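PDB 1Y5H: hypothetical protein RV2626C from Mycobacterium tuberculosis, which is a secreted, homodimeric hypoxic response protein built from two CBS domains that probably binds zinc and, unlike some relatives, does not seem to bind AMP. Local coordinates for residues 30-41 and 53-61. Residues are numbered along the deposited sequence; the frame is centred on the assembly and turned at random.
Sequences AAQYMREHDIGA and GMLTDRDIV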
ATOM      1  N   ALA A  30      11.055  -9.087  -4.207  1.00 17.13           N
ATOM      2  CA  ALA A  30      10.546  -8.470  -2.987  1.00 17.21           C
ATOM      3  C   ALA A  30       9.021  -8.567  -2.924  1.00 17.27           C
ATOM      4  O   ALA A  30       8.448  -8.767  -1.855  1.00 18.16           O
ATOM      5  CB  ALA A  30      10.984  -7.010  -2.914  1.00 17.12           C
ATOM      6  N   ALA A  31       8.371  -8.427  -4.077  1.00 17.73           N
ATOM      7  CA  ALA A  31       6.914  -8.507  -4.143  1.00 18.51           C
ATOM      8  C   ALA A  31       6.467  -9.898  -3.717  1.00 19.28           C
ATOM      9  O   ALA A  31       5.454 -10.054  -3.039  1.00 18.95           O
ATOM     10  CB  ALA A  31       6.438  -8.209  -5.562  1.00 19.61           C
ATOM     11  N   GLN A  32       7.228 -10.909  -4.123  1.00 20.47           N
ATOM     12  CA  GLN A  32       6.906 -12.285  -3.755  1.00 22.63           C
ATOM     13  C   GLN A  32       6.983 -12.491  -2.244  1.00 23.00           C
ATOM     14  O   GLN A  32       6.165 -13.209  -1.671  1.00 20.74           O
ATOM     15  CB  GLN A  32       7.851 -13.251  -4.469  1.00 25.15           C
ATOM     16  CG  GLN A  32       7.666 -13.242  -5.977  1.00 27.78           C
ATOM     17  CD  GLN A  32       8.755 -13.985  -6.723  1.00 32.33           C
ATOM     18  OE1 GLN A  32       8.710 -14.099  -7.948  1.00 36.21           O
ATOM     19  NE2 GLN A  32       9.741 -14.490  -5.993  1.00 35.13           N
ATOM     20  N   TYR A  33       7.958 -11.860  -1.593  1.00 22.39           N
ATOM     21  CA  TYR A  33       8.094 -11.998  -0.145  1.00 23.32           C
ATOM     22  C   TYR A  33       6.935 -11.337   0.585  1.00 23.45           C
ATOM     23  O   TYR A  33       6.482 -11.822   1.624  1.00 23.94           O
ATOM     24  CB  TYR A  33       9.407 -11.385   0.346  1.00 25.36           C
ATOM     25  CG  TYR A  33      10.646 -12.089  -0.149  1.00 26.90           C
ATOM     26  CD1 TYR A  33      10.812 -13.464   0.029  1.00 30.04           C
ATOM     27  CD2 TYR A  33      11.670 -11.380  -0.772  1.00 29.51           C
ATOM     28  CE1 TYR A  33      11.972 -14.112  -0.401  1.00 30.03           C
ATOM     29  CE2 TYR A  33      12.831 -12.014  -1.203  1.00 29.98           C
ATOM     30  CZ  TYR A  33      12.977 -13.379  -1.016  1.00 31.99           C
ATOM     31  OH  TYR A  33      14.127 -14.005  -1.448  1.00 32.88           O
HETATM   32  N   MSE A  34       6.453 -10.224   0.044  1.00 19.76           N
HETATM   33  CA  MSE A  34       5.348  -9.518   0.668  1.00 21.02           C
HETATM   34  C   MSE A  34       4.064 -10.334   0.591  1.00 21.17           C
HETATM   35  O   MSE A  34       3.234 -10.280   1.502  1.00 22.73           O
HETATM   36  CB  MSE A  34       5.152  -8.162   0.001  1.00 20.42           C
HETATM   37  CG  MSE A  34       6.296  -7.210   0.256  1.00 20.53           C
HETATM   38 SE   MSE A  34       6.004  -5.597  -0.723  1.00 25.14          SE
HETATM   39  CE  MSE A  34       7.658  -4.685  -0.303  1.00 22.08           C
ATOM     40  N   ARG A  35       3.900 -11.083  -0.497  1.00 22.28           N
ATOM     41  CA  ARG A  35       2.714 -11.918  -0.652  1.00 23.32           C
ATOM     42  C   ARG A  35       2.852 -13.096   0.302  1.00 25.27           C
ATOM     43  O   ARG A  35       1.896 -13.475   0.973  1.00 25.18           O
ATOM     44  CB  ARG A  35       2.583 -12.440  -2.087  1.00 24.46           C
ATOM     45  CG  ARG A  35       1.356 -13.337  -2.282  1.00 27.52           C
ATOM     46  CD  ARG A  35       1.165 -13.794  -3.724  1.00 30.39           C
ATOM     47  NE  ARG A  35       2.246 -14.653  -4.195  1.00 34.23           N
ATOM     48  CZ  ARG A  35       2.229 -15.303  -5.355  1.00 35.01           C
ATOM     49  NH1 ARG A  35       1.182 -15.194  -6.162  1.00 33.68           N
ATOM     50  NH2 ARG A  35       3.257 -16.060  -5.712  1.00 37.05           N
ATOM     51  N   GLU A  36       4.056 -13.653   0.356  1.00 26.40           N
ATOM     52  CA  GLU A  36       4.370 -14.794   1.216  1.00 28.74           C
ATOM     53  C   GLU A  36       4.038 -14.529   2.683  1.00 29.22           C
ATOM     54  O   GLU A  36       3.439 -15.372   3.356  1.00 29.13           O
ATOM     55  CB  GLU A  36       5.857 -15.136   1.090  1.00 31.66           C
ATOM     56  CG  GLU A  36       6.319 -16.325   1.926  1.00 37.56           C
ATOM     57  CD  GLU A  36       7.828 -16.515   1.876  1.00 40.63           C
ATOM     58  OE1 GLU A  36       8.392 -16.505   0.762  1.00 43.31           O
ATOM     59  OE2 GLU A  36       8.452 -16.678   2.948  1.00 43.68           O
ATOM     60  N   HIS A  37       4.420 -13.353   3.172  1.00 28.27           N
ATOM     61  CA  HIS A  37       4.188 -12.987   4.567  1.00 27.98           C
ATOM     62  C   HIS A  37       2.988 -12.074   4.776  1.00 28.81           C
ATOM     63  O   HIS A  37       2.675 -11.703   5.906  1.00 28.22           O
ATOM     64  CB  HIS A  37       5.441 -12.317   5.136  1.00 29.61           C
ATOM     65  CG  HIS A  37       6.648 -13.201   5.134  1.00 31.59           C
ATOM     66  ND1 HIS A  37       6.724 -14.357   5.881  1.00 32.72           N
ATOM     67  CD2 HIS A  37       7.820 -13.111   4.460  1.00 32.36           C
ATOM     68  CE1 HIS A  37       7.889 -14.940   5.669  1.00 33.17           C
ATOM     69  NE2 HIS A  37       8.574 -14.205   4.810  1.00 34.35           N
ATOM     70  N   ASP A  38       2.319 -11.712   3.687  1.00 27.39           N
ATOM     71  CA  ASP A  38       1.158 -10.837   3.772  1.00 28.46           C
ATOM     72  C   ASP A  38       1.492  -9.556   4.540  1.00 27.64           C
ATOM     73  O   ASP A  38       0.806  -9.189   5.494  1.00 28.32           O
ATOM     74  CB  ASP A  38      -0.004 -11.577   4.447  1.00 33.23           C
ATOM     75  CG  ASP A  38      -1.277 -10.755   4.488  1.00 37.20           C
ATOM     76  OD1 ASP A  38      -1.707 -10.270   3.420  1.00 38.24           O
ATOM     77  OD2 ASP A  38      -1.853 -10.601   5.587  1.00 40.87           O
ATOM     78  N   ILE A  39       2.560  -8.883   4.120  1.00 25.11           N
ATOM     79  CA  ILE A  39       2.980  -7.637   4.747  1.00 25.26           C
ATOM     80  C   ILE A  39       3.225  -6.579   3.678  1.00 24.09           C
ATOM     81  O   ILE A  39       3.362  -6.900   2.494  1.00 23.93           O
ATOM     82  CB  ILE A  39       4.273  -7.818   5.576  1.00 26.38           C
ATOM     83  CG1 ILE A  39       5.340  -8.517   4.731  1.00 28.75           C
ATOM     84  CG2 ILE A  39       3.969  -8.592   6.849  1.00 27.39           C
ATOM     85  CD1 ILE A  39       6.620  -8.800   5.482  1.00 30.33           C
ATOM     86  N   GLY A  40       3.286  -5.320   4.102  1.00 23.54           N
ATOM     87  CA  GLY A  40       3.498  -4.236   3.157  1.00 24.42           C
ATOM     88  C   GLY A  40       4.839  -3.540   3.260  1.00 23.61           C
ATOM     89  O   GLY A  40       5.075  -2.543   2.579  1.00 23.56           O
ATOM     90  N   ALA A  41       5.722  -4.047   4.115  1.00 23.82           N
ATOM     91  CA  ALA A  41       7.043  -3.450   4.285  1.00 23.94           C
ATOM     92  C   ALA A  41       8.059  -4.519   4.671  1.00 23.47           C
ATOM     93  O   ALA A  41       7.784  -5.381   5.508  1.00 25.09           O
ATOM     94  CB  ALA A  41       6.997  -2.356   5.343  1.00 26.46           C
ATOM     95  N   GLY A  53      17.596  -0.085   4.777  1.00 19.49           N
ATOM     96  CA  GLY A  53      16.354   0.669   4.735  1.00 18.47           C
ATOM     97  C   GLY A  53      15.141  -0.237   4.723  1.00 19.08           C
ATOM     98  O   GLY A  53      15.267  -1.446   4.900  1.00 19.98           O
HETATM   99  N   MSE A  54      13.963   0.358   4.555  1.00 18.95           N
HETATM  100  CA  MSE A  54      12.707  -0.381   4.491  1.00 18.26           C
HETATM  101  C   MSE A  54      12.122  -0.185   3.099  1.00 18.26           C
HETATM  102  O   MSE A  54      12.219   0.903   2.520  1.00 19.71           O
HETATM  103  CB  MSE A  54      11.700   0.143   5.521  1.00 21.41           C
HETATM  104  CG  MSE A  54      12.027  -0.140   6.983  1.00 22.25           C
HETATM  105 SE   MSE A  54      11.884  -1.998   7.490  1.00 25.84          SE
HETATM  106  CE  MSE A  54       9.986  -2.246   7.338  1.00 26.59           C
ATOM    107  N   LEU A  55      11.527  -1.243   2.564  1.00 18.85           N
ATOM    108  CA  LEU A  55      10.898  -1.197   1.250  1.00 17.74           C
ATOM    109  C   LEU A  55       9.423  -1.509   1.454  1.00 18.28           C
ATOM    110  O   LEU A  55       9.086  -2.517   2.067  1.00 19.14           O
ATOM    111  CB  LEU A  55      11.508  -2.254   0.323  1.00 18.62           C
ATOM    112  CG  LEU A  55      10.901  -2.300  -1.088  1.00 17.21           C
ATOM    113  CD1 LEU A  55      11.345  -1.073  -1.874  1.00 17.41           C
ATOM    114  CD2 LEU A  55      11.334  -3.579  -1.799  1.00 17.81           C
ATOM    115  N   THR A  56       8.543  -0.653   0.942  1.00 18.27           N
ATOM    116  CA  THR A  56       7.113  -0.887   1.084  1.00 19.24           C
ATOM    117  C   THR A  56       6.495  -1.266  -0.253  1.00 18.16           C
ATOM    118  O   THR A  56       7.095  -1.059  -1.314  1.00 18.56           O
ATOM    119  CB  THR A  56       6.375   0.359   1.614  1.00 20.43           C
ATOM    120  OG1 THR A  56       6.446   1.413   0.642  1.00 21.81           O
ATOM    121  CG2 THR A  56       6.997   0.827   2.927  1.00 21.36           C
ATOM    122  N   ASP A  57       5.295  -1.830  -0.199  1.00 20.56           N
ATOM    123  CA  ASP A  57       4.614  -2.206  -1.422  1.00 18.86           C
ATOM    124  C   ASP A  57       4.349  -0.973  -2.278  1.00 19.73           C
ATOM    125  O   ASP A  57       4.522  -1.019  -3.500  1.00 18.44           O
ATOM    126  CB  ASP A  57       3.309  -2.966  -1.114  1.00 20.79           C
ATOM    127  CG  ASP A  57       2.446  -2.295  -0.041  1.00 22.18           C
ATOM    128  OD1 ASP A  57       1.461  -2.938   0.375  1.00 24.39           O
ATOM    129  OD2 ASP A  57       2.729  -1.155   0.383  1.00 22.67           O
ATOM    130  N   ARG A  58       3.960   0.135  -1.645  1.00 18.86           N
ATOM    131  CA  ARG A  58       3.700   1.353  -2.399  1.00 19.62           C
ATOM    132  C   ARG A  58       4.985   1.870  -3.045  1.00 19.22           C
ATOM    133  O   ARG A  58       4.945   2.423  -4.145  1.00 18.13           O
ATOM    134  CB  ARG A  58       3.082   2.442  -1.517  1.00 20.94           C
ATOM    135  CG  ARG A  58       2.690   3.669  -2.316  1.00 22.83           C
ATOM    136  CD  ARG A  58       1.770   4.608  -1.556  1.00 23.46           C
ATOM    137  NE  ARG A  58       1.469   5.799  -2.350  1.00 24.81           N
ATOM    138  CZ  ARG A  58       0.636   5.832  -3.388  1.00 25.06           C
ATOM    139  NH1 ARG A  58      -0.004   4.735  -3.772  1.00 22.35           N
ATOM    140  NH2 ARG A  58       0.456   6.965  -4.057  1.00 24.74           N
ATOM    141  N   ASP A  59       6.121   1.682  -2.370  1.00 18.60           N
ATOM    142  CA  ASP A  59       7.415   2.110  -2.913  1.00 18.38           C
ATOM    143  C   ASP A  59       7.652   1.450  -4.270  1.00 16.18           C
ATOM    144  O   ASP A  59       8.096   2.089  -5.217  1.00 17.31           O
ATOM    145  CB  ASP A  59       8.579   1.682  -2.008  1.00 19.83           C
ATOM    146  CG  ASP A  59       8.766   2.580  -0.806  1.00 24.92           C
ATOM    147  OD1 ASP A  59       8.175   3.683  -0.766  1.00 24.09           O
ATOM    148  OD2 ASP A  59       9.534   2.176   0.101  1.00 25.46           O
ATOM    149  N   ILE A  60       7.385   0.150  -4.336  1.00 15.59           N
ATOM    150  CA  ILE A  60       7.580  -0.609  -5.566  1.00 14.48           C
ATOM    151  C   ILE A  60       6.738  -0.033  -6.700  1.00 13.63           C
ATOM    152  O   ILE A  60       7.192   0.067  -7.837  1.00 15.40           O
ATOM    153  CB  ILE A  60       7.220  -2.092  -5.352  1.00 16.00           C
ATOM    154  CG1 ILE A  60       8.229  -2.722  -4.378  1.00 15.26           C
ATOM    155  CG2 ILE A  60       7.208  -2.839  -6.692  1.00 15.62           C
ATOM    156  CD1 ILE A  60       7.942  -4.183  -4.061  1.00 18.77           C
ATOM    157  N   VAL A  61       5.516   0.365  -6.376  1.00 15.57           N
ATOM    158  CA  VAL A  61       4.619   0.922  -7.380  1.00 15.43           C
ATOM    159  C   VAL A  61       4.973   2.357  -7.762  1.00 15.98           C
ATOM    160  O   VAL A  61       5.080   2.676  -8.948  1.00 16.08           O
ATOM    161  CB  VAL A  61       3.152   0.898  -6.877  1.00 15.72           C
ATOM    162  CG1 VAL A  61       2.226   1.581  -7.889  1.00 15.97           C
ATOM    163  CG2 VAL A  61       2.699  -0.541  -6.653  1.00 16.46           C
TER
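Met54, a selenomethionine, begins the contact by folding back on itself: bends at chi2 and chi3 bring its CE to 3.6 Å from Ala41 CB. The next residue, Leu55, has CG anti to the backbone N (chi1 179°), which carries CD2 toward helix 30-37 to meet Ala30 CB at 3.6 Å. Its carbonyl O receives a CA-H...O contact from Ala41 CA at 3.2 Å, while the methyl CE of selenomethionine Met34 lies against the same oxygen. Thr56 faces Ala41 as an antiparallel non-hydrogen-bonded pair, Thr56 CG2 lying 4.0 Å from Ala41 CB on one face of the sheet. The strand then turns directly into a helix. Thr56 is the N-cap, and it forms a capping box with Asp59: OG1 accepts from Asp59 N, and Thr56 N donates to Asp59 OD2 from above the carboxylate plane. Asp57 N, in the first turn, donates to Gly40 O at 2.9 Å, approaching 36° out of the carbonyl plane; Thr56 CA adds a CA-H...O contact to that oxygen. The side chain of Met34 slants across Asp57, with SE 3.8 Å from Asp57 CB. One turn on from Thr56, Ile60 puts CD1 3.8 Å from Met34 CE. The contact joins the first helix of the CBS strand-helix-strand-strand-helix unit to hairpin strand 51-56 and the helix after it; segments 30-37 and 57-61 run roughly antiparallel, at 150°. Strand 41-45 pairs alongside 51-56, helix 76-80 packs on Leu55, and helix 57-65 also faces the second subunit, whose Arg58 forms a salt bridge with Asp57.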